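PDB 6LWT: superantigen-like protein SSL10, which probably blocks classical-pathway complement activation by binding the Fc region of human IgG, and probably inhibits plasma clotting by binding prothrombin and a coagulation factor. Local coordinates for residues H13-L18 / G149-I154; Q52-G57 / L178-M183; V73-E78 / F86-G91; L107-E112 / I195-K200; G158-S163 / L172-K177. All coordinates share one frame; numbering follows the deposited sequence.

The five contacts run across the two domains of a staphylococcal superantigen-like fold. Interaction 3 lies in the OB-fold sheet, and interaction 2 fastens a neighbouring strand of that sheet to a turn of the beta-grasp domain; their centres are 9 Å apart. Interactions 4 and 5, centres 10 Å apart, share the beta-grasp sheet, where strands 192-198 and 159-164 are neighbours. Interaction 1 sets the N-terminal helix against the loop after helix 133-148 and touches interaction 5 through the hydroxyl of Tyr151, whose OH lies 2.7 Å from Leu174 O. A salt bridge from Lys177 NZ to Glu78 OE1, 2.9 Å, ties interaction 5 to interaction 3 across the domains.

Interaction 1 (H13-L18 / G149-I154); sequences HDKEAL and GLYKTI
Leu18 sets its CB over the centre of the Tyr151 ring, 3.7 Å from the centroid and 9° off the ring normal, a CH-pi contact made almost squarely over the face. Its CD1 reaches on toward the hydroxyl end of the ring and lies 3.8 Å from Tyr151 CE1. Leu150 CG covers the opposite face, so the phenol is held between two leucines, one from each segment. Lys15, one turn earlier on helix 14-22, runs past the backbone of the loop instead. With CG anti to the backbone N (chi1 -173°), its chain extends across the loop before bending near the end, and CE comes to 3.6 Å from both Tyr151 O and Ile154 O. The loop is itself tightly wound: Gly149 O, just beyond helix 133-148, accepts from Lys152 N, Thr153 N and Ile154 N. The ring's polar end is satisfied outside this pair, Tyr151 OH bonding to Leu174 O and Arg141 NH2. The contact thus joins the N-terminal helix to the beta-grasp domain mainly by carbon packing on an aromatic face, while the bonds at the hydroxyl probably help to hold the phenol in place, and the lysine methylenes next to two carbonyl oxygens add a probably modest electrostatic attraction.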
# COMPACT_ATOMS: atom_id res chain seq x y z
N HIS A 13 -9.76 -9.01 18.13
CA HIS A 13 -8.50 -9.69 17.69
C HIS A 13 -8.04 -9.24 16.29
O HIS A 13 -6.91 -8.75 16.14
CB HIS A 13 -8.63 -11.22 17.75
CG HIS A 13 -8.33 -11.79 19.10
ND1 HIS A 13 -7.04 -12.01 19.54
CD2 HIS A 13 -9.14 -12.19 20.11
CE1 HIS A 13 -7.07 -12.52 20.76
NE2 HIS A 13 -8.33 -12.63 21.13
N ASP A 14 -8.89 -9.43 15.28
CA ASP A 14 -8.53 -9.07 13.91
C ASP A 14 -8.43 -7.55 13.75
O ASP A 14 -7.50 -7.06 13.12
CB ASP A 14 -9.48 -9.65 12.87
CG ASP A 14 -8.95 -9.48 11.45
OD1 ASP A 14 -7.71 -9.50 11.27
OD2 ASP A 14 -9.76 -9.32 10.52
N LYS A 15 -9.36 -6.82 14.35
CA LYS A 15 -9.28 -5.36 14.40
C LYS A 15 -7.96 -4.86 15.01
O LYS A 15 -7.34 -3.95 14.46
CB LYS A 15 -10.46 -4.79 15.16
CG LYS A 15 -10.55 -3.27 15.12
CD LYS A 15 -11.88 -2.81 15.70
CE LYS A 15 -11.74 -1.62 16.63
NZ LYS A 15 -11.15 -2.04 17.92
N GLU A 16 -7.53 -5.45 16.12
CA GLU A 16 -6.25 -5.09 16.73
C GLU A 16 -5.06 -5.46 15.82
O GLU A 16 -4.11 -4.70 15.70
CB GLU A 16 -6.09 -5.73 18.12
CG GLU A 16 -4.85 -5.28 18.89
CD GLU A 16 -4.77 -3.77 19.12
OE1 GLU A 16 -5.83 -3.12 19.31
OE2 GLU A 16 -3.63 -3.24 19.13
N ALA A 17 -5.13 -6.62 15.18
CA ALA A 17 -4.09 -7.04 14.25
C ALA A 17 -3.97 -6.05 13.08
O ALA A 17 -2.87 -5.73 12.65
CB ALA A 17 -4.38 -8.43 13.72
N LEU A 18 -5.10 -5.55 12.60
CA LEU A 18 -5.09 -4.53 11.53
C LEU A 18 -4.48 -3.22 11.99
O LEU A 18 -3.68 -2.62 11.28
CB LEU A 18 -6.49 -4.33 10.94
CG LEU A 18 -7.04 -5.53 10.15
CD1 LEU A 18 -8.55 -5.45 9.94
CD2 LEU A 18 -6.33 -5.65 8.81
N GLY A 149 -9.63 7.53 13.35
CA GLY A 149 -9.61 6.46 14.35
C GLY A 149 -9.91 5.08 13.82
O GLY A 149 -10.29 4.19 14.61
N LEU A 150 -9.73 4.86 12.51
CA LEU A 150 -9.97 3.53 11.96
C LEU A 150 -9.18 2.49 12.76
O LEU A 150 -8.00 2.71 13.02
CB LEU A 150 -9.54 3.44 10.50
CG LEU A 150 -9.65 2.08 9.81
CD1 LEU A 150 -11.09 1.68 9.57
CD2 LEU A 150 -8.90 2.15 8.48
N TYR A 151 -9.85 1.40 13.13
CA TYR A 151 -9.28 0.29 13.95
C TYR A 151 -8.91 0.67 15.40
O TYR A 151 -8.45 -0.19 16.15
CB TYR A 151 -8.04 -0.33 13.30
CG TYR A 151 -8.12 -0.70 11.84
CD1 TYR A 151 -9.24 -1.32 11.32
CD2 TYR A 151 -7.03 -0.49 10.99
CE1 TYR A 151 -9.30 -1.70 9.98
CE2 TYR A 151 -7.07 -0.88 9.64
CZ TYR A 151 -8.21 -1.48 9.15
OH TYR A 151 -8.30 -1.88 7.84
N LYS A 152 -9.06 1.93 15.77
CA LYS A 152 -8.63 2.42 17.08
C LYS A 152 -9.88 2.75 17.88
O LYS A 152 -10.10 2.19 18.94
CB LYS A 152 -7.73 3.65 16.92
CG LYS A 152 -6.88 3.96 18.14
CD LYS A 152 -6.33 5.38 18.10
CE LYS A 152 -5.44 5.66 19.30
NZ LYS A 152 -4.07 5.10 19.11
N THR A 153 -10.69 3.67 17.37
CA THR A 153 -11.90 4.10 18.05
C THR A 153 -13.18 3.82 17.25
O THR A 153 -14.27 3.98 17.78
CB THR A 153 -11.78 5.61 18.37
OG1 THR A 153 -11.58 6.35 17.16
CG2 THR A 153 -10.58 5.87 19.34
N ILE A 154 -13.05 3.41 15.99
CA ILE A 154 -14.19 3.01 15.18
C ILE A 154 -13.92 1.62 14.61
O ILE A 154 -12.78 1.15 14.64
CB ILE A 154 -14.50 4.03 14.07
CG1 ILE A 154 -13.38 4.11 13.02
CG2 ILE A 154 -14.71 5.43 14.68
CD1 ILE A 154 -13.77 4.89 11.79

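Interaction 2 (Q52-G57 / L178-M183); sequences QVLLPG and LKFKYM
The chain leaving strand 49-54 passes a short 3-10 turn at 180-182, the backbones coming nearest at Pro56 and Lys181, whose CA atoms are 5.1 Å apart. Pro56 carries the contact. Its CB points toward the turn, and the ring sets CG 3.4 Å from Phe180 O, with CB 3.6 Å from the same Phe180 O and 4.0 Å from Lys181 O. This is a van der Waals contact of ring carbons with Phe180 O, looser to Lys181 O. Phe180 O also accepts from Met183 N within the turn, over 3.0 Å; Tyr182 N bonds in the same way to Lys179 O. These two bonds hold the turn that the proline packs on. A second, looser touch is apolar: Leu54, with CG anti to the backbone N (chi1 176°), brings CD2 to 4.3 Å from Phe180 CD2, approaching the ring obliquely. Beyond the pair, Lys181 O accepts from Asn58 ND2, so the loop following the proline adds a polar tie to the same turn. The contact crosses the boundary between the domains: Phe180 also packs on Val89 of strand 85-93 and on Glu78, Met183 touches Lys134 of helix 133-148, and Leu54 pairs by its backbone with Thr88 and Gly90 of the parallel strand beside it.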
# COMPACT_ATOMS: atom_id res chain seq x y z
N GLN A 52 14.50 -8.63 2.45
CA GLN A 52 14.04 -9.59 1.47
C GLN A 52 12.60 -9.26 1.06
O GLN A 52 11.69 -9.16 1.90
CB GLN A 52 14.10 -11.02 2.03
CG GLN A 52 13.53 -12.08 1.09
CD GLN A 52 14.02 -13.49 1.41
OE1 GLN A 52 15.20 -13.71 1.62
NE2 GLN A 52 13.10 -14.45 1.42
N VAL A 53 12.40 -9.10 -0.24
CA VAL A 53 11.12 -8.76 -0.83
C VAL A 53 10.59 -10.00 -1.54
O VAL A 53 11.29 -10.54 -2.41
CB VAL A 53 11.25 -7.64 -1.88
CG1 VAL A 53 9.88 -7.21 -2.38
CG2 VAL A 53 12.07 -6.47 -1.33
N LEU A 54 9.39 -10.44 -1.16
CA LEU A 54 8.64 -11.45 -1.89
C LEU A 54 7.95 -10.80 -3.08
O LEU A 54 7.21 -9.81 -2.91
CB LEU A 54 7.61 -12.10 -0.98
CG LEU A 54 6.65 -13.14 -1.61
CD1 LEU A 54 7.40 -14.40 -2.02
CD2 LEU A 54 5.53 -13.47 -0.65
N LEU A 55 8.20 -11.34 -4.27
CA LEU A 55 7.53 -10.92 -5.49
C LEU A 55 6.26 -11.77 -5.67
O LEU A 55 6.38 -12.97 -5.93
CB LEU A 55 8.48 -11.07 -6.69
CG LEU A 55 9.80 -10.31 -6.61
CD1 LEU A 55 10.71 -10.70 -7.78
CD2 LEU A 55 9.60 -8.80 -6.60
N PRO A 56 5.05 -11.18 -5.52
CA PRO A 56 3.79 -11.91 -5.76
C PRO A 56 3.72 -12.56 -7.16
O PRO A 56 4.27 -12.00 -8.11
CB PRO A 56 2.71 -10.83 -5.66
CG PRO A 56 3.34 -9.70 -4.91
CD PRO A 56 4.81 -9.77 -5.14
N GLY A 57 3.04 -13.70 -7.26
CA GLY A 57 2.99 -14.48 -8.51
C GLY A 57 2.55 -13.68 -9.72
O GLY A 57 3.05 -13.90 -10.83
N LEU A 178 -4.85 -6.18 3.04
CA LEU A 178 -4.69 -6.38 1.59
C LEU A 178 -3.97 -7.72 1.38
O LEU A 178 -3.04 -8.02 2.09
CB LEU A 178 -3.86 -5.27 0.95
CG LEU A 178 -3.69 -5.31 -0.56
CD1 LEU A 178 -5.01 -5.10 -1.28
CD2 LEU A 178 -2.71 -4.24 -1.00
N LYS A 179 -4.43 -8.52 0.41
CA LYS A 179 -3.75 -9.78 0.13
C LYS A 179 -2.42 -9.60 -0.54
O LYS A 179 -2.24 -8.69 -1.36
CB LYS A 179 -4.64 -10.69 -0.70
CG LYS A 179 -5.84 -11.13 0.12
CD LYS A 179 -6.43 -12.41 -0.40
CE LYS A 179 -7.58 -12.87 0.49
NZ LYS A 179 -8.50 -13.69 -0.33
N PHE A 180 -1.49 -10.52 -0.24
CA PHE A 180 -0.14 -10.46 -0.80
C PHE A 180 -0.16 -10.44 -2.31
O PHE A 180 0.60 -9.68 -2.93
CB PHE A 180 0.74 -11.65 -0.33
CG PHE A 180 1.22 -11.58 1.11
CD1 PHE A 180 1.02 -10.46 1.92
CD2 PHE A 180 1.95 -12.65 1.64
CE1 PHE A 180 1.51 -10.42 3.22
CE2 PHE A 180 2.44 -12.61 2.94
CZ PHE A 180 2.21 -11.49 3.73
N LYS A 181 -1.06 -11.21 -2.91
CA LYS A 181 -1.13 -11.34 -4.37
C LYS A 181 -1.38 -10.02 -5.11
O LYS A 181 -1.10 -9.93 -6.30
CB LYS A 181 -2.19 -12.38 -4.78
CG LYS A 181 -3.64 -11.95 -4.56
CD LYS A 181 -4.63 -12.99 -5.07
CE LYS A 181 -5.30 -13.77 -3.96
NZ LYS A 181 -6.71 -14.10 -4.33
N TYR A 182 -1.91 -9.00 -4.40
CA TYR A 182 -2.19 -7.69 -4.99
C TYR A 182 -1.16 -6.61 -4.67
O TYR A 182 -1.32 -5.47 -5.14
CB TYR A 182 -3.58 -7.21 -4.55
CG TYR A 182 -4.68 -8.18 -4.92
CD1 TYR A 182 -4.86 -8.56 -6.24
CD2 TYR A 182 -5.55 -8.71 -3.95
CE1 TYR A 182 -5.86 -9.46 -6.60
CE2 TYR A 182 -6.56 -9.60 -4.30
CZ TYR A 182 -6.70 -9.99 -5.62
OH TYR A 182 -7.68 -10.88 -6.01
N MET A 183 -0.11 -6.94 -3.92
CA MET A 183 0.83 -5.94 -3.45
C MET A 183 1.89 -5.54 -4.47
O MET A 183 2.68 -4.63 -4.21
CB MET A 183 1.51 -6.40 -2.16
CG MET A 183 0.57 -6.37 -0.98
SD MET A 183 1.35 -6.96 0.51
CE MET A 183 0.06 -6.65 1.68

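Interaction 3 (V73-E78 / F86-G91); sequences VFFVQE and FYTVGG
Thr88 sits in the angle between strands 73-76 and 86-89, whose directions differ by 117°. Its CB lies 3.4 Å from Val76 O and 3.5 Å from Phe75 CD2, and CG2 lies 3.6 Å from the same Phe75 CD2, the side chains meeting at a slant. OG1, anti to the backbone N (chi1 -175°), accepts from Val76 N at 3.0 Å, standing in for a backbone acceptor. It also donates to a water that in turn donates to Phe74 O and Gly90 O, bridging the gap where the strands diverge. A second water donates to Val76 O and Glu78 OE2 and accepts from Val89 N; Glu78 OE2 also bonds to Tyr21 OH. Direct backbone bonds close both ends, Phe74 N to Gly91 O and Glu78 N to Tyr87 O, each 2.9 Å. Beyond Thr88, Phe75 CZ packs 3.9 Å from Phe86 CB, and Gln77 NE2 meets the Phe86 ring at its edge. In this OB-fold sheet, strand 71-76 also pairs with strand 26-30, strand 85-93 with strand 49-54, and helix 133-148 packs on Phe74 and Val76.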
# COMPACT_ATOMS: atom_id res chain seq x y z
N VAL A 73 11.27 1.00 -3.73
CA VAL A 73 10.69 -0.03 -2.85
C VAL A 73 9.93 0.62 -1.70
O VAL A 73 10.49 1.46 -0.97
CB VAL A 73 11.78 -0.99 -2.30
CG1 VAL A 73 11.16 -2.09 -1.44
CG2 VAL A 73 12.54 -1.64 -3.45
N PHE A 74 8.65 0.25 -1.57
CA PHE A 74 7.86 0.63 -0.40
C PHE A 74 7.84 -0.58 0.52
O PHE A 74 7.13 -1.57 0.28
CB PHE A 74 6.45 1.06 -0.74
CG PHE A 74 5.66 1.51 0.47
CD1 PHE A 74 5.97 2.71 1.10
CD2 PHE A 74 4.64 0.74 0.99
CE1 PHE A 74 5.26 3.15 2.21
CE2 PHE A 74 3.93 1.16 2.12
CZ PHE A 74 4.24 2.36 2.73
N PHE A 75 8.62 -0.48 1.58
CA PHE A 75 8.80 -1.58 2.55
C PHE A 75 7.75 -1.49 3.64
O PHE A 75 7.55 -0.41 4.21
CB PHE A 75 10.21 -1.49 3.14
CG PHE A 75 10.43 -2.34 4.36
CD1 PHE A 75 10.14 -1.85 5.64
CD2 PHE A 75 10.96 -3.62 4.24
CE1 PHE A 75 10.34 -2.64 6.77
CE2 PHE A 75 11.17 -4.40 5.36
CZ PHE A 75 10.85 -3.92 6.62
N VAL A 76 7.09 -2.62 3.92
CA VAL A 76 6.24 -2.78 5.10
C VAL A 76 6.68 -4.07 5.79
O VAL A 76 6.71 -5.13 5.18
CB VAL A 76 4.74 -2.85 4.72
CG1 VAL A 76 3.87 -3.15 5.94
CG2 VAL A 76 4.31 -1.54 4.05
N GLN A 77 7.02 -3.98 7.07
CA GLN A 77 7.49 -5.17 7.80
C GLN A 77 6.39 -6.22 7.98
O GLN A 77 5.38 -5.96 8.62
CB GLN A 77 8.08 -4.81 9.16
CG GLN A 77 8.78 -6.01 9.80
CD GLN A 77 9.57 -5.68 11.05
OE1 GLN A 77 9.45 -6.38 12.06
NE2 GLN A 77 10.39 -4.66 10.99
N GLU A 78 6.57 -7.38 7.37
CA GLU A 78 5.74 -8.55 7.67
C GLU A 78 6.33 -9.34 8.84
O GLU A 78 5.58 -9.89 9.67
CB GLU A 78 5.66 -9.47 6.46
CG GLU A 78 5.09 -8.82 5.22
CD GLU A 78 3.64 -8.39 5.38
OE1 GLU A 78 2.87 -9.02 6.14
OE2 GLU A 78 3.28 -7.41 4.72
N PHE A 86 14.71 -8.67 7.34
CA PHE A 86 13.41 -8.00 7.44
C PHE A 86 12.65 -8.31 6.15
O PHE A 86 13.16 -8.06 5.08
CB PHE A 86 13.63 -6.50 7.60
CG PHE A 86 14.20 -6.11 8.94
CD1 PHE A 86 15.56 -6.26 9.21
CD2 PHE A 86 13.38 -5.62 9.94
CE1 PHE A 86 16.09 -5.91 10.44
CE2 PHE A 86 13.90 -5.27 11.18
CZ PHE A 86 15.26 -5.41 11.43
N TYR A 87 11.44 -8.86 6.28
CA TYR A 87 10.68 -9.36 5.13
C TYR A 87 9.56 -8.40 4.76
O TYR A 87 8.83 -7.92 5.64
CB TYR A 87 10.09 -10.74 5.39
CG TYR A 87 11.14 -11.79 5.60
CD1 TYR A 87 11.78 -11.92 6.83
CD2 TYR A 87 11.52 -12.64 4.57
CE1 TYR A 87 12.77 -12.86 7.03
CE2 TYR A 87 12.51 -13.60 4.76
CZ TYR A 87 13.13 -13.70 5.99
OH TYR A 87 14.13 -14.66 6.16
N THR A 88 9.39 -8.19 3.46
CA THR A 88 8.32 -7.34 2.94
C THR A 88 7.76 -8.03 1.68
O THR A 88 8.40 -8.94 1.12
CB THR A 88 8.84 -5.90 2.68
OG1 THR A 88 7.77 -5.03 2.27
CG2 THR A 88 9.95 -5.89 1.65
N VAL A 89 6.57 -7.61 1.25
CA VAL A 89 5.91 -8.24 0.09
C VAL A 89 5.59 -7.16 -0.94
O VAL A 89 4.95 -6.17 -0.62
CB VAL A 89 4.62 -8.97 0.51
CG1 VAL A 89 3.93 -9.59 -0.70
CG2 VAL A 89 4.89 -10.05 1.57
N GLY A 90 5.99 -7.39 -2.19
CA GLY A 90 5.68 -6.49 -3.31
C GLY A 90 6.27 -5.11 -3.13
O GLY A 90 7.35 -4.95 -2.57
N GLY A 91 5.54 -4.10 -3.58
CA GLY A 91 5.94 -2.73 -3.33
C GLY A 91 7.10 -2.23 -4.17
O GLY A 91 7.68 -1.24 -3.81
O HOH W 1 8.03 -3.99 -0.06
O HOH W 2 5.15 -6.19 3.32

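Interaction 4 (L107-E112 / I195-K200); sequences LNISKE and IEVNLK
Ile109 and Val197 lie side by side and point the same way from the central parallel pair of the beta-grasp sheet, with Ile109 CD1 3.9 Å from Val197 CB. On this face Leu107 slants across Val197, its CG anti to the backbone N (chi1 171°), so that CD1 reaches Val197 CG2 at a tight 3.4 Å and Ile195 CG2 at 3.7 Å. Helix 133-148 covers these side chains, Val197 meeting Leu144 and Leu107 meeting His143. The other face carries Asn108 and Glu196, which cross obliquely with amide and carboxylate planes 35° apart; Asn108 ND2 rests 3.5 Å from Glu196 CG. Four backbone bonds alternate between the strands: Asn108 N to Ile195 O, Val197 N to Asn108 O, Ser110 N to Val197 O and Leu199 N to Ser110 O. Past the last of them, Lys200 turns toward segment 107-112, and its extended side chain passes across the Lys111 carbonyl, bringing both CD and CE to 3.3 Å from Lys111 O.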
# COMPACT_ATOMS: atom_id res chain seq x y z
N LEU A 107 -10.13 12.74 -2.24
CA LEU A 107 -10.52 11.72 -1.28
C LEU A 107 -11.82 12.17 -0.64
O LEU A 107 -11.89 13.29 -0.12
CB LEU A 107 -9.43 11.58 -0.22
CG LEU A 107 -9.67 10.73 1.02
CD1 LEU A 107 -10.12 9.34 0.65
CD2 LEU A 107 -8.37 10.68 1.84
N ASN A 108 -12.84 11.33 -0.67
CA ASN A 108 -14.09 11.67 -0.00
C ASN A 108 -14.46 10.62 1.02
O ASN A 108 -14.35 9.41 0.74
CB ASN A 108 -15.22 12.07 -0.97
CG ASN A 108 -15.81 10.90 -1.76
OD1 ASN A 108 -15.49 10.71 -2.93
ND2 ASN A 108 -16.73 10.18 -1.15
N ILE A 109 -14.90 11.08 2.19
CA ILE A 109 -15.15 10.23 3.34
C ILE A 109 -16.62 10.33 3.76
O ILE A 109 -17.16 11.45 3.93
CB ILE A 109 -14.33 10.65 4.60
CG1 ILE A 109 -12.91 11.12 4.25
CG2 ILE A 109 -14.31 9.52 5.64
CD1 ILE A 109 -12.01 10.04 3.72
N SER A 110 -17.23 9.16 3.93
CA SER A 110 -18.55 9.05 4.53
C SER A 110 -18.37 8.24 5.82
O SER A 110 -17.96 7.07 5.77
CB SER A 110 -19.49 8.33 3.60
OG SER A 110 -20.66 7.95 4.32
N LYS A 111 -18.64 8.87 6.97
CA LYS A 111 -18.39 8.24 8.26
C LYS A 111 -19.48 8.49 9.32
O LYS A 111 -19.18 8.41 10.50
CB LYS A 111 -17.03 8.69 8.80
CG LYS A 111 -16.89 10.19 8.98
CD LYS A 111 -15.72 10.54 9.88
CE LYS A 111 -15.37 12.02 9.81
NZ LYS A 111 -16.36 12.88 10.51
N GLU A 112 -20.71 8.78 8.90
CA GLU A 112 -21.83 8.91 9.84
C GLU A 112 -22.47 7.54 10.10
O GLU A 112 -22.62 6.73 9.19
CB GLU A 112 -22.91 9.85 9.29
CG GLU A 112 -22.41 11.19 8.77
CD GLU A 112 -21.48 11.92 9.71
OE1 GLU A 112 -20.45 12.41 9.26
OE2 GLU A 112 -21.77 11.99 10.92
N ILE A 195 -11.05 8.82 -4.70
CA ILE A 195 -10.95 7.78 -3.69
C ILE A 195 -12.14 7.94 -2.75
O ILE A 195 -12.24 8.95 -2.05
CB ILE A 195 -9.62 7.89 -2.90
CG1 ILE A 195 -8.40 7.85 -3.86
CG2 ILE A 195 -9.51 6.78 -1.90
CD1 ILE A 195 -7.11 8.31 -3.23
N GLU A 196 -13.04 6.96 -2.74
CA GLU A 196 -14.27 7.02 -1.97
C GLU A 196 -14.12 6.10 -0.77
O GLU A 196 -13.89 4.91 -0.95
CB GLU A 196 -15.47 6.58 -2.82
CG GLU A 196 -16.79 6.77 -2.08
CD GLU A 196 -18.01 6.18 -2.77
OE1 GLU A 196 -19.08 6.23 -2.12
OE2 GLU A 196 -17.92 5.64 -3.90
N VAL A 197 -14.24 6.65 0.43
CA VAL A 197 -14.12 5.89 1.68
C VAL A 197 -15.49 5.87 2.35
O VAL A 197 -16.10 6.92 2.56
CB VAL A 197 -13.09 6.50 2.64
CG1 VAL A 197 -13.01 5.68 3.93
CG2 VAL A 197 -11.72 6.61 1.97
N ASN A 198 -15.99 4.67 2.66
CA ASN A 198 -17.23 4.51 3.42
C ASN A 198 -16.93 3.77 4.71
O ASN A 198 -16.45 2.64 4.66
CB ASN A 198 -18.24 3.77 2.56
CG ASN A 198 -18.84 4.66 1.49
OD1 ASN A 198 -18.38 4.68 0.35
ND2 ASN A 198 -19.83 5.44 1.86
N LEU A 199 -17.17 4.41 5.85
CA LEU A 199 -16.84 3.88 7.19
C LEU A 199 -18.11 3.60 7.99
O LEU A 199 -19.18 4.06 7.63
CB LEU A 199 -15.96 4.85 7.96
CG LEU A 199 -14.62 5.19 7.30
CD1 LEU A 199 -13.80 6.12 8.17
CD2 LEU A 199 -13.81 3.93 6.97
N LYS A 200 -17.97 2.82 9.05
CA LYS A 200 -19.06 2.49 9.98
C LYS A 200 -20.19 1.79 9.26
O LYS A 200 -21.36 2.09 9.47
CB LYS A 200 -19.59 3.74 10.69
CG LYS A 200 -18.51 4.62 11.29
CD LYS A 200 -19.08 5.66 12.24
CE LYS A 200 -17.94 6.48 12.81
NZ LYS A 200 -18.35 7.33 13.96

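Interaction 5 (G158-S163 / L172-K177); sequences GRVKIS and LDLRSK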
# COMPACT_ATOMS: atom_id res chain seq x y z
N GLY A 158 -15.51 -1.05 6.79
CA GLY A 158 -15.51 0.03 5.82
C GLY A 158 -14.91 -0.43 4.51
O GLY A 158 -14.35 -1.54 4.41
N ARG A 159 -15.02 0.43 3.50
CA ARG A 159 -14.49 0.14 2.18
C ARG A 159 -13.78 1.36 1.65
O ARG A 159 -14.09 2.49 2.03
CB ARG A 159 -15.59 -0.25 1.21
CG ARG A 159 -16.53 -1.36 1.67
CD ARG A 159 -15.90 -2.74 1.76
NE ARG A 159 -16.95 -3.69 2.15
CZ ARG A 159 -17.35 -3.93 3.41
NH1 ARG A 159 -16.77 -3.36 4.46
NH2 ARG A 159 -18.35 -4.79 3.60
N VAL A 160 -12.82 1.12 0.76
CA VAL A 160 -12.16 2.22 0.06
C VAL A 160 -12.15 1.91 -1.42
O VAL A 160 -11.58 0.91 -1.80
CB VAL A 160 -10.69 2.38 0.51
CG1 VAL A 160 -10.04 3.49 -0.30
CG2 VAL A 160 -10.60 2.64 2.01
N LYS A 161 -12.74 2.77 -2.26
CA LYS A 161 -12.79 2.54 -3.70
C LYS A 161 -11.92 3.57 -4.41
O LYS A 161 -12.23 4.77 -4.39
CB LYS A 161 -14.21 2.59 -4.24
CG LYS A 161 -14.33 2.34 -5.76
CD LYS A 161 -15.74 2.55 -6.28
CE LYS A 161 -15.83 2.30 -7.78
NZ LYS A 161 -17.17 1.78 -8.21
N ILE A 162 -10.85 3.09 -5.03
CA ILE A 162 -9.95 3.94 -5.80
C ILE A 162 -10.37 3.84 -7.27
O ILE A 162 -10.26 2.77 -7.88
CB ILE A 162 -8.49 3.50 -5.61
CG1 ILE A 162 -8.08 3.56 -4.12
CG2 ILE A 162 -7.55 4.31 -6.47
CD1 ILE A 162 -6.97 2.60 -3.76
N SER A 163 -10.84 4.94 -7.86
CA SER A 163 -11.26 4.96 -9.23
C SER A 163 -10.26 5.69 -10.11
O SER A 163 -9.71 6.75 -9.74
CB SER A 163 -12.65 5.59 -9.33
OG SER A 163 -13.58 4.79 -8.61
N LEU A 172 -11.19 -1.79 -1.93
CA LEU A 172 -10.48 -2.38 -0.79
C LEU A 172 -11.40 -2.59 0.39
O LEU A 172 -12.19 -1.70 0.75
CB LEU A 172 -9.34 -1.47 -0.36
CG LEU A 172 -8.36 -1.09 -1.45
CD1 LEU A 172 -7.43 0.01 -0.96
CD2 LEU A 172 -7.56 -2.30 -1.88
N ASP A 173 -11.30 -3.77 1.00
CA ASP A 173 -12.09 -4.10 2.17
C ASP A 173 -11.27 -3.82 3.44
O ASP A 173 -10.28 -4.48 3.71
CB ASP A 173 -12.48 -5.58 2.10
CG ASP A 173 -13.48 -5.99 3.18
OD1 ASP A 173 -13.83 -5.18 4.09
OD2 ASP A 173 -13.93 -7.16 3.08
N LEU A 174 -11.71 -2.84 4.23
CA LEU A 174 -11.02 -2.49 5.46
C LEU A 174 -11.16 -3.56 6.57
O LEU A 174 -10.41 -3.51 7.53
CB LEU A 174 -11.44 -1.11 5.99
CG LEU A 174 -11.18 0.04 5.00
CD1 LEU A 174 -11.82 1.30 5.55
CD2 LEU A 174 -9.70 0.21 4.76
N ARG A 175 -12.05 -4.53 6.39
CA ARG A 175 -12.18 -5.62 7.36
C ARG A 175 -11.05 -6.65 7.30
O ARG A 175 -10.94 -7.48 8.20
CB ARG A 175 -13.50 -6.33 7.19
CG ARG A 175 -14.74 -5.44 7.29
CD ARG A 175 -16.00 -6.21 6.92
NE ARG A 175 -15.93 -6.69 5.54
CZ ARG A 175 -16.83 -7.50 4.97
NH1 ARG A 175 -17.90 -7.91 5.64
NH2 ARG A 175 -16.65 -7.89 3.71
N SER A 176 -10.21 -6.62 6.27
CA SER A 176 -9.03 -7.47 6.26
C SER A 176 -7.81 -6.79 5.66
O SER A 176 -7.88 -5.71 5.05
CB SER A 176 -9.33 -8.76 5.51
OG SER A 176 -9.88 -8.48 4.25
N LYS A 177 -6.68 -7.46 5.84
CA LYS A 177 -5.42 -6.98 5.27
C LYS A 177 -5.49 -7.10 3.76
O LYS A 177 -6.11 -8.02 3.24
CB LYS A 177 -4.23 -7.78 5.82
CG LYS A 177 -2.91 -7.03 5.71
CD LYS A 177 -1.66 -7.91 5.62
CE LYS A 177 -1.20 -8.45 6.96
NZ LYS A 177 0.10 -9.18 6.83
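Gly158 O is gripped from opposite faces of its carbonyl plane, by Leu174 N at 2.9 Å and by Arg159 NH1 at 3.0 Å. The arginine folds back to do this: chi1 -52° places CG beside its own backbone N, and a bend at chi2 returns the guanidinium to the preceding carbonyl. One face of that guanidinium lies on the Arg175 guanidinium, centres 3.9 Å apart and planes at 17°, an offset that puts Arg159 NH2 over the middle of its partner. Asp173 probably offsets the repulsion between the two arginines. Arg175 holds Asp173 side-on, NE on the syn lone pair of Asp173 OD1 and NH2 2.9 Å from Asp173 OD2, somewhat out of the carboxylate plane; Arg159 NH1 lies 3.5 Å from Asp173 OD1, which is well out of the Arg159 guanidinium plane, a purely electrostatic bridge. Asp157 supplies a further salt bridge to Arg159. The strands form the hairpin 159-164/169-173 at the edge of the beta-grasp sheet: Arg159 and Asp173 are a non-hydrogen-bonded pair, Val160 and Leu172 a hydrogen-bonded one, with Leu172 N to Val160 O at 2.7 Å. Asp173 OD1 also accepts from Arg175 N in an Asx turn, and a type I turn from Asp173 to Ser176 leads the chain away. On the face toward helix 133-148, Val160 CG2 packs 3.8 Å from Leu174 CD2, and Ile162 CD1 meets Leu172 CD1.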